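Local coordinates for protein phospholyase (Arthrobacter aurescens, PDB 5G4I) that uses bound pyridoxal phosphate to eliminate phosphate from ethanolamine phosphate, a lyase reaction carried out on a class III transaminase fold, at residues P65-A70 with L323-Y328; L126-A131 with T152-I157; I389-M394 with V399-V404. All blocks are in the same frame, centred on the assembly; numbering follows the deposited sequence.

Interaction 1: residues P65-A70 with L323-Y328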
loop_
_atom_site.group_PDB
_atom_site.type_symbol
_atom_site.label_atom_id
_atom_site.label_comp_id
_atom_site.label_asym_id
_atom_site.label_seq_id
_atom_site.Cartn_x
_atom_site.Cartn_y
_atom_site.Cartn_z
ATOM N N PRO A 65 -2.129 14.892 -9.090
ATOM C CA PRO A 65 -3.386 15.523 -9.458
ATOM C C PRO A 65 -3.543 15.604 -10.979
ATOM O O PRO A 65 -3.574 16.647 -11.623
ATOM C CB PRO A 65 -3.230 16.958 -8.854
ATOM C CG PRO A 65 -1.827 17.194 -8.877
ATOM C CD PRO A 65 -1.152 15.879 -8.579
ATOM N N HIS A 66 -3.607 14.381 -11.577
ATOM C CA HIS A 66 -3.709 14.184 -13.035
ATOM C C HIS A 66 -4.772 15.069 -13.714
ATOM O O HIS A 66 -4.497 15.629 -14.813
ATOM C CB HIS A 66 -4.113 12.684 -13.292
ATOM C CG HIS A 66 -3.974 12.221 -14.720
ATOM N ND1 HIS A 66 -2.766 12.191 -15.374
ATOM C CD2 HIS A 66 -4.904 11.734 -15.584
ATOM C CE1 HIS A 66 -2.969 11.675 -16.586
ATOM N NE2 HIS A 66 -4.240 11.423 -16.736
ATOM N N VAL A 67 -5.959 15.223 -13.103
ATOM C CA VAL A 67 -7.043 16.033 -13.659
ATOM C C VAL A 67 -7.244 17.395 -12.976
ATOM O O VAL A 67 -8.337 17.990 -13.047
ATOM C CB VAL A 67 -8.358 15.232 -13.826
ATOM C CG1 VAL A 67 -8.137 14.091 -14.875
ATOM C CG2 VAL A 67 -8.880 14.590 -12.542
ATOM N N GLY A 68 -6.223 17.796 -12.256
ATOM C CA GLY A 68 -6.153 19.115 -11.652
ATOM C C GLY A 68 -6.470 19.142 -10.140
ATOM O O GLY A 68 -7.229 18.276 -9.600
ATOM N N HIS A 69 -5.850 20.080 -9.425
ATOM C CA HIS A 69 -6.151 20.265 -8.011
ATOM C C HIS A 69 -7.638 20.587 -7.734
ATOM O O HIS A 69 -8.254 21.401 -8.461
ATOM C CB HIS A 69 -5.287 21.428 -7.444
ATOM C CG HIS A 69 -3.829 21.180 -7.562
ATOM N ND1 HIS A 69 -3.164 20.269 -6.774
ATOM C CD2 HIS A 69 -2.884 21.699 -8.405
ATOM C CE1 HIS A 69 -1.884 20.250 -7.124
ATOM N NE2 HIS A 69 -1.692 21.117 -8.112
ATOM N N ALA A 70 -8.190 19.916 -6.699
ATOM C CA ALA A 70 -9.581 20.158 -6.305
ATOM C C ALA A 70 -10.664 19.889 -7.351
ATOM O O ALA A 70 -11.727 20.469 -7.348
ATOM C CB ALA A 70 -9.743 21.606 -5.676
ATOM N N LEU A 323 -12.748 5.704 -11.592
ATOM C CA LEU A 323 -13.682 5.868 -12.728
ATOM C C LEU A 323 -13.812 7.364 -13.077
ATOM O O LEU A 323 -13.853 7.725 -14.269
ATOM C CB LEU A 323 -15.042 5.267 -12.344
ATOM C CG LEU A 323 -15.297 3.804 -12.551
ATOM C CD1 LEU A 323 -16.532 3.406 -11.670
ATOM C CD2 LEU A 323 -15.516 3.574 -14.098
ATOM N N ALA A 324 -13.887 8.234 -12.052
ATOM C CA ALA A 324 -14.002 9.695 -12.331
ATOM C C ALA A 324 -12.814 10.308 -13.000
ATOM O O ALA A 324 -12.940 11.208 -13.891
ATOM C CB ALA A 324 -14.355 10.428 -11.047
ATOM N N VAL A 325 -11.619 9.800 -12.685
ATOM C CA VAL A 325 -10.381 10.243 -13.383
ATOM C C VAL A 325 -10.434 9.880 -14.873
ATOM O O VAL A 325 -10.149 10.735 -15.755
ATOM C CB VAL A 325 -9.085 9.718 -12.709
ATOM C CG1 VAL A 325 -7.847 9.973 -13.572
ATOM C CG2 VAL A 325 -8.966 10.416 -11.345
ATOM N N LEU A 326 -10.774 8.592 -15.175
ATOM C CA LEU A 326 -10.846 8.188 -16.561
ATOM C C LEU A 326 -11.950 8.897 -17.330
ATOM O O LEU A 326 -11.737 9.348 -18.471
ATOM C CB LEU A 326 -11.049 6.662 -16.675
ATOM C CG LEU A 326 -9.879 5.711 -16.363
ATOM C CD1 LEU A 326 -10.342 4.224 -16.363
ATOM C CD2 LEU A 326 -8.706 5.955 -17.290
ATOM N N ARG A 327 -13.115 9.074 -16.685
ATOM C CA ARG A 327 -14.237 9.756 -17.358
ATOM C C ARG A 327 -13.839 11.219 -17.707
ATOM O O ARG A 327 -14.139 11.739 -18.791
ATOM C CB ARG A 327 -15.532 9.702 -16.554
ATOM C CG ARG A 327 -16.595 10.550 -17.253
ATOM N N TYR A 328 -13.223 11.947 -16.749
ATOM C CA TYR A 328 -12.829 13.308 -16.973
ATOM C C TYR A 328 -11.791 13.472 -18.021
ATOM O O TYR A 328 -11.900 14.310 -18.971
ATOM C CB TYR A 328 -12.397 14.016 -15.643
ATOM C CG TYR A 328 -12.216 15.486 -15.757
ATOM C CD1 TYR A 328 -10.993 16.067 -16.173
ATOM C CD2 TYR A 328 -13.279 16.344 -15.387
ATOM C CE1 TYR A 328 -10.883 17.440 -16.303
ATOM C CE2 TYR A 328 -13.143 17.720 -15.531
ATOM C CZ TYR A 328 -11.950 18.225 -15.971
ATOM O OH TYR A 328 -11.751 19.640 -16.110
#
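Val67 carries this contact, lying against Val325 and Tyr328, which stand one helical turn apart on helix 316-331. The valine has the largest share of the buried surface. Its CB lies 3.6 Å from CD1 of Tyr328, and its CG1 is 3.7 Å from that same CD1. The aromatic ring meets it at an oblique tilt, the two side chains passing each other in opposite directions. Tyr328 reaches this position with CG anti to the backbone N (chi1 -169°), so that the ring runs out beside the turn. On the Val325 side the fit is looser, with 4.3 Å between the two CG1 atoms. Val325 CG1 also touches the neighbouring imidazole, 4.0 Å from His66 CD2, the two side chains crossing at about a right angle. Beta-branched valines suit both places, being short, stiff and apolar. With an alanine in place of Tyr328, the flank of Val67 would probably lose its aromatic cover and a gap would open between turn and helix.

Residues 65-68 form a type I turn, closed by the bond from Gly68 N to Pro65 O at 3.0 Å; at the backbone angles of Gly68 a side chain would jam against the preceding carbonyl. Asn285 grips the turn through Val67 N and Gly68 O, while Val74 of helix 72-82 packs on both valines. Here, within the class III aminotransferase fold, the link from strand 56-59 to helix 72-82 is seated against a helix from much later in the chain.

Interaction 2: residues L126-A131 with T152-I157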
loop_
_atom_site.group_PDB
_atom_site.type_symbol
_atom_site.label_atom_id
_atom_site.label_comp_id
_atom_site.label_asym_id
_atom_site.label_seq_id
_atom_site.Cartn_x
_atom_site.Cartn_y
_atom_site.Cartn_z
ATOM N N LEU A 126 3.940 -6.826 -5.982
ATOM C CA LEU A 126 3.106 -7.962 -6.473
ATOM C C LEU A 126 3.579 -8.442 -7.825
ATOM O O LEU A 126 3.638 -9.694 -8.043
ATOM C CB LEU A 126 1.621 -7.556 -6.479
ATOM C CG LEU A 126 0.647 -8.578 -7.034
ATOM C CD1 LEU A 126 0.653 -9.854 -6.237
ATOM C CD2 LEU A 126 -0.788 -7.960 -7.045
ATOM N N ALA A 127 3.869 -7.535 -8.745
ATOM C CA ALA A 127 4.366 -7.992 -10.066
ATOM C C ALA A 127 5.630 -8.819 -9.943
ATOM O O ALA A 127 5.758 -9.847 -10.677
ATOM C CB ALA A 127 4.547 -6.817 -11.021
ATOM N N LEU A 128 6.609 -8.410 -9.109
ATOM C CA LEU A 128 7.867 -9.214 -8.948
ATOM C C LEU A 128 7.507 -10.588 -8.380
ATOM O O LEU A 128 8.147 -11.616 -8.704
ATOM C CB LEU A 128 8.899 -8.466 -8.063
ATOM C CG LEU A 128 9.565 -7.228 -8.650
ATOM C CD1 LEU A 128 10.455 -6.674 -7.587
ATOM C CD2 LEU A 128 10.397 -7.618 -9.862
ATOM N N ARG A 129 6.544 -10.633 -7.434
ATOM C CA ARG A 129 6.100 -11.892 -6.804
ATOM C C ARG A 129 5.449 -12.834 -7.791
ATOM O O ARG A 129 5.778 -14.095 -7.850
ATOM C CB ARG A 129 5.245 -11.547 -5.560
ATOM C CG ARG A 129 4.856 -12.815 -4.704
ATOM C CD ARG A 129 4.048 -12.418 -3.446
ATOM N NE ARG A 129 3.610 -13.667 -2.763
ATOM C CZ ARG A 129 2.472 -13.838 -2.090
ATOM N NH1 ARG A 129 1.686 -12.819 -1.800
ATOM N NH2 ARG A 129 2.144 -15.039 -1.616
ATOM N N ILE A 130 4.516 -12.360 -8.584
ATOM C CA ILE A 130 3.888 -13.175 -9.708
ATOM C C ILE A 130 4.988 -13.681 -10.575
ATOM O O ILE A 130 4.979 -14.924 -10.909
ATOM C CB ILE A 130 2.896 -12.277 -10.486
ATOM C CG1 ILE A 130 1.638 -11.939 -9.661
ATOM C CG2 ILE A 130 2.465 -13.002 -11.793
ATOM C CD1 ILE A 130 0.824 -10.729 -10.227
ATOM N N ALA A 131 5.900 -12.852 -11.015
ATOM C CA ALA A 131 6.945 -13.272 -11.935
ATOM C C ALA A 131 7.843 -14.346 -11.321
ATOM O O ALA A 131 8.204 -15.370 -12.020
ATOM C CB ALA A 131 7.764 -12.094 -12.447
ATOM N N THR A 152 11.061 -4.135 0.974
ATOM C CA THR A 152 12.356 -4.873 1.037
ATOM C C THR A 152 12.767 -5.417 -0.339
ATOM O O THR A 152 13.899 -5.179 -0.800
ATOM C CB THR A 152 12.274 -6.020 2.051
ATOM O OG1 THR A 152 12.073 -5.447 3.356
ATOM C CG2 THR A 152 13.583 -6.794 2.031
ATOM N N SER A 153 11.858 -6.078 -1.049
ATOM C CA SER A 153 12.269 -6.643 -2.369
ATOM C C SER A 153 12.656 -5.581 -3.387
ATOM O O SER A 153 13.538 -5.785 -4.259
ATOM C CB SER A 153 11.276 -7.687 -2.952
ATOM O OG SER A 153 10.182 -7.073 -3.655
ATOM N N LEU A 154 12.001 -4.419 -3.301
ATOM C CA LEU A 154 12.339 -3.282 -4.161
ATOM C C LEU A 154 13.635 -2.546 -3.732
ATOM O O LEU A 154 14.424 -2.097 -4.561
ATOM C CB LEU A 154 11.130 -2.361 -4.292
ATOM C CG LEU A 154 9.922 -2.971 -5.036
ATOM C CD1 LEU A 154 8.643 -2.107 -4.838
ATOM C CD2 LEU A 154 10.143 -3.210 -6.509
ATOM N N ALA A 155 13.857 -2.405 -2.423
ATOM C CA ALA A 155 15.106 -1.846 -1.964
ATOM C C ALA A 155 16.323 -2.609 -2.438
ATOM O O ALA A 155 17.301 -1.969 -2.837
ATOM C CB ALA A 155 15.103 -1.808 -0.423
ATOM N N GLU A 156 16.199 -3.940 -2.481
ATOM C CA GLU A 156 17.308 -4.787 -2.950
ATOM C C GLU A 156 17.672 -4.582 -4.411
ATOM O O GLU A 156 18.764 -5.079 -4.835
ATOM C CB GLU A 156 16.993 -6.269 -2.661
ATOM C CG GLU A 156 16.951 -6.617 -1.150
ATOM C CD GLU A 156 16.488 -8.032 -0.859
ATOM O OE1 GLU A 156 16.038 -8.742 -1.772
ATOM O OE2 GLU A 156 16.404 -8.407 0.328
ATOM N N ILE A 157 16.776 -3.970 -5.220
ATOM C CA ILE A 157 17.066 -3.761 -6.659
ATOM C C ILE A 157 17.307 -2.290 -6.970
ATOM O O ILE A 157 17.530 -1.928 -8.116
ATOM C CB ILE A 157 15.948 -4.362 -7.562
ATOM C CG1 ILE A 157 14.689 -3.460 -7.618
ATOM C CG2 ILE A 157 15.612 -5.772 -7.174
ATOM C CD1 ILE A 157 13.561 -3.949 -8.506
#
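The hydroxyl OG of Ser153 is hydrogen-bonded to Glu125 OE1, one residue before the segment 126-131, and at the same time lies 4.0 Å from CD1 of Leu128. Its first torsion (chi1 84°) directs OG toward helix 120-135, where both partners sit. Serine is apt here, since it is small enough to let a leucine come close yet still gives the neighbouring carboxylate a polar partner.

Everything else across the contact is apolar and centres on one methyl. Leu128 has CG anti to its carbonyl carbon, and its chain continues extended to CD1 (chi2 178°), which carries this methyl away from helix 120-135 toward the short helix 152-155. There CD1 meets Leu154 CD2 at 3.6 Å, the two leucines set slantwise to each other. Ile157, three residues after Leu154, adds its CD1 at 4.2 Å from Leu128 CD1. The backbone bond from Ile157 N to Leu154 O, 3.1 Å, helps keep the two residues on the side facing Leu128. Branched aliphatic residues fit this buried place, where Val214 and Ile249 from two strands of the central sheet also pack on Leu128, and Leu216 on Ile157.

The dimer partner closes in from another direction: Arg129 NE forms a salt bridge with Glu165 of the second subunit, and Thr152 OG1 a hydrogen bond with Arg132 of that subunit. The cofactor is near as well. Leu154 lies about 4 Å from Ser121, side chain to side chain, and Ser121 binds pyridoxal phosphate with Gly120. Such a helix, cofactor-binding at its start and packed on the central sheet, is characteristic of the large domain of fold type I pyridoxal phosphate enzymes.

Interaction 3: residues I389-M394 with V399-V404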
loop_
_atom_site.group_PDB
_atom_site.type_symbol
_atom_site.label_atom_id
_atom_site.label_comp_id
_atom_site.label_asym_id
_atom_site.label_seq_id
_atom_site.Cartn_x
_atom_site.Cartn_y
_atom_site.Cartn_z
ATOM N N ILE A 389 19.975 26.794 -8.950
ATOM C CA ILE A 389 19.697 28.263 -9.128
ATOM C C ILE A 389 18.398 28.484 -9.945
ATOM O O ILE A 389 17.502 29.268 -9.541
ATOM C CB ILE A 389 20.920 29.008 -9.782
ATOM C CG1 ILE A 389 22.062 29.100 -8.765
ATOM C CG2 ILE A 389 20.500 30.353 -10.291
ATOM C CD1 ILE A 389 23.386 29.636 -9.327
ATOM N N LEU A 390 18.312 27.753 -11.061
ATOM C CA LEU A 390 17.107 27.863 -11.924
ATOM C C LEU A 390 15.795 27.410 -11.212
ATOM O O LEU A 390 14.740 28.057 -11.344
ATOM C CB LEU A 390 17.286 27.085 -13.181
ATOM C CG LEU A 390 18.371 27.566 -14.201
ATOM C CD1 LEU A 390 18.693 26.521 -15.256
ATOM C CD2 LEU A 390 17.911 28.844 -14.911
ATOM N N ILE A 391 15.894 26.299 -10.495
ATOM C CA ILE A 391 14.684 25.831 -9.754
ATOM C C ILE A 391 14.188 26.836 -8.687
ATOM O O ILE A 391 12.998 27.138 -8.599
ATOM C CB ILE A 391 14.987 24.431 -9.127
ATOM C CG1 ILE A 391 15.111 23.412 -10.222
ATOM C CG2 ILE A 391 13.939 24.018 -8.096
ATOM C CD1 ILE A 391 15.776 22.091 -9.776
ATOM N N GLU A 392 15.154 27.407 -7.898
ATOM C CA GLU A 392 14.759 28.406 -6.909
ATOM C C GLU A 392 14.278 29.722 -7.561
ATOM O O GLU A 392 13.323 30.367 -7.050
ATOM C CB GLU A 392 15.929 28.634 -5.951
ATOM C CG GLU A 392 16.274 27.429 -5.082
ATOM C CD GLU A 392 15.331 27.171 -3.886
ATOM O OE1 GLU A 392 14.486 28.021 -3.619
ATOM O OE2 GLU A 392 15.605 26.133 -3.154
ATOM N N ASP A 393 14.969 30.147 -8.646
ATOM C CA ASP A 393 14.554 31.344 -9.348
ATOM C C ASP A 393 13.115 31.244 -9.965
ATOM O O ASP A 393 12.264 32.115 -9.885
ATOM C CB ASP A 393 15.584 31.754 -10.431
ATOM C CG ASP A 393 15.240 33.090 -11.071
ATOM O OD1 ASP A 393 15.204 34.088 -10.347
ATOM O OD2 ASP A 393 14.988 33.135 -12.225
ATOM N N MET A 394 12.850 30.063 -10.541
ATOM C CA MET A 394 11.529 29.814 -11.105
ATOM C C MET A 394 10.447 29.838 -10.019
ATOM O O MET A 394 9.380 30.389 -10.187
ATOM C CB MET A 394 11.575 28.449 -11.837
ATOM C CG MET A 394 12.271 28.542 -13.198
ATOM S SD MET A 394 11.338 29.458 -14.504
ATOM C CE MET A 394 10.173 28.185 -15.066
ATOM N N VAL A 399 6.615 29.707 -10.393
ATOM C CA VAL A 399 6.505 28.414 -11.197
ATOM C C VAL A 399 7.202 27.303 -10.423
ATOM O O VAL A 399 8.375 27.409 -10.083
ATOM C CB VAL A 399 7.058 28.541 -12.647
ATOM C CG1 VAL A 399 6.741 27.254 -13.463
ATOM C CG2 VAL A 399 6.466 29.779 -13.355
ATOM N N LEU A 400 6.502 26.164 -10.229
ATOM C CA LEU A 400 7.073 24.991 -9.544
ATOM C C LEU A 400 7.614 23.967 -10.553
ATOM O O LEU A 400 6.840 23.438 -11.347
ATOM C CB LEU A 400 5.995 24.304 -8.627
ATOM C CG LEU A 400 5.308 25.217 -7.632
ATOM C CD1 LEU A 400 4.224 24.410 -6.876
ATOM C CD2 LEU A 400 6.311 25.880 -6.715
ATOM N N ILE A 401 8.910 23.711 -10.559
ATOM C CA ILE A 401 9.603 22.705 -11.323
ATOM C C ILE A 401 10.632 21.951 -10.429
ATOM O O ILE A 401 10.835 22.324 -9.267
ATOM C CB ILE A 401 10.252 23.297 -12.594
ATOM C CG1 ILE A 401 11.346 24.326 -12.250
ATOM C CG2 ILE A 401 9.212 23.825 -13.590
ATOM C CD1 ILE A 401 12.251 24.639 -13.404
ATOM N N SER A 402 11.215 20.930 -10.944
ATOM C CA SER A 402 12.221 20.146 -10.220
ATOM C C SER A 402 13.352 19.673 -11.164
ATOM O O SER A 402 13.582 20.172 -12.272
ATOM C CB SER A 402 11.584 18.971 -9.479
ATOM O OG SER A 402 12.471 18.539 -8.409
ATOM N N ARG A 403 14.122 18.657 -10.720
ATOM C CA ARG A 403 15.192 18.041 -11.540
ATOM C C ARG A 403 15.342 16.547 -11.333
ATOM O O ARG A 403 14.821 16.012 -10.304
ATOM C CB ARG A 403 16.549 18.703 -11.271
ATOM C CG ARG A 403 16.939 18.666 -9.812
ATOM C CD ARG A 403 18.389 19.161 -9.568
ATOM N NE ARG A 403 18.668 19.411 -8.141
ATOM C CZ ARG A 403 19.824 19.960 -7.701
ATOM N NH1 ARG A 403 20.855 20.252 -8.558
ATOM N NH2 ARG A 403 19.966 20.235 -6.404
ATOM N N VAL A 404 16.013 15.902 -12.264
ATOM C CA VAL A 404 16.280 14.473 -12.236
ATOM C C VAL A 404 17.674 14.199 -12.765
ATOM O O VAL A 404 18.320 15.065 -13.366
ATOM C CB VAL A 404 15.259 13.627 -13.112
ATOM C CG1 VAL A 404 13.969 13.461 -12.414
ATOM C CG2 VAL A 404 15.070 14.098 -14.501
HETATM O O HOH W 1 10.446 25.851 -8.917
#
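Helix 384-396 hands the chain to strand 399-404 through a tight turn in which Val399 N bonds to Met394 O at 2.9 Å, with an N-H...O angle of 151° and the donor lying 37° above the carbonyl plane. A water ties the two backbones together further on. It donates to Ile391 O at 2.9 Å and to Val399 O at 2.8 Å, and accepts from Ile401 N at 3.1 Å, so one molecule satisfies three main-chain groups where the strand is interrupted at Ile401.

Met394 and Ile391, three residues apart, are on the helix face that meets the strand. The methionine chain is bent at both later torsions, which folds its CE back to 3.9 Å from Val399 CG1, the two side chains lying side by side and pointing the same way. Its CG, nearer the helix backbone, rests 3.9 Å from Ile401 CD1. A flexible thioether chain suits this place, as it can curl along two differently shaped aliphatic neighbours.

The helix-turn-strand unit belongs to the domain built on the sheet that runs from strand 41-45 to 359-365, with strands from early and late in the chain: strand 399-404 runs parallel to 56-59 on one side and antiparallel to 410-413 on the other. Leu411 of that last strand packs on both Ile391 and Ile401, and helix 421-436 covers Met394 and Val399 through Gln430 and Leu427.

Ile391 CG2 touches the backbone at Ile401 O, while its other branch ends with CD1 3.6 Å from Arg403 CG. The arginine crosses it at about a right angle, offering its aliphatic stem to the isoleucine; from CG the stem runs extended, and at its far end NH1 is hydrogen-bonded to the carbonyl O of Asp408.

In the fold
Along the chain, interaction 2 falls between the two segments of interaction 1, and interaction 3 follows after both. Interaction 1 brings together residues more than 250 positions apart, whereas interaction 3 joins a helix to the very next strand. Interactions 2 and 3 lie on opposite sides of the chain's centre, 33 Å between their centres, and each goes with a different seven-stranded sheet: 126-131 packs on strands 214-217 and 247-251, while 399-404 is itself a strand of the other. Interactions 1 and 3 come closest, about 7 Å between nearest atoms. Interactions 1 and 2 both reach the second subunit, consistent with a cofactor site built close to the dimer interface.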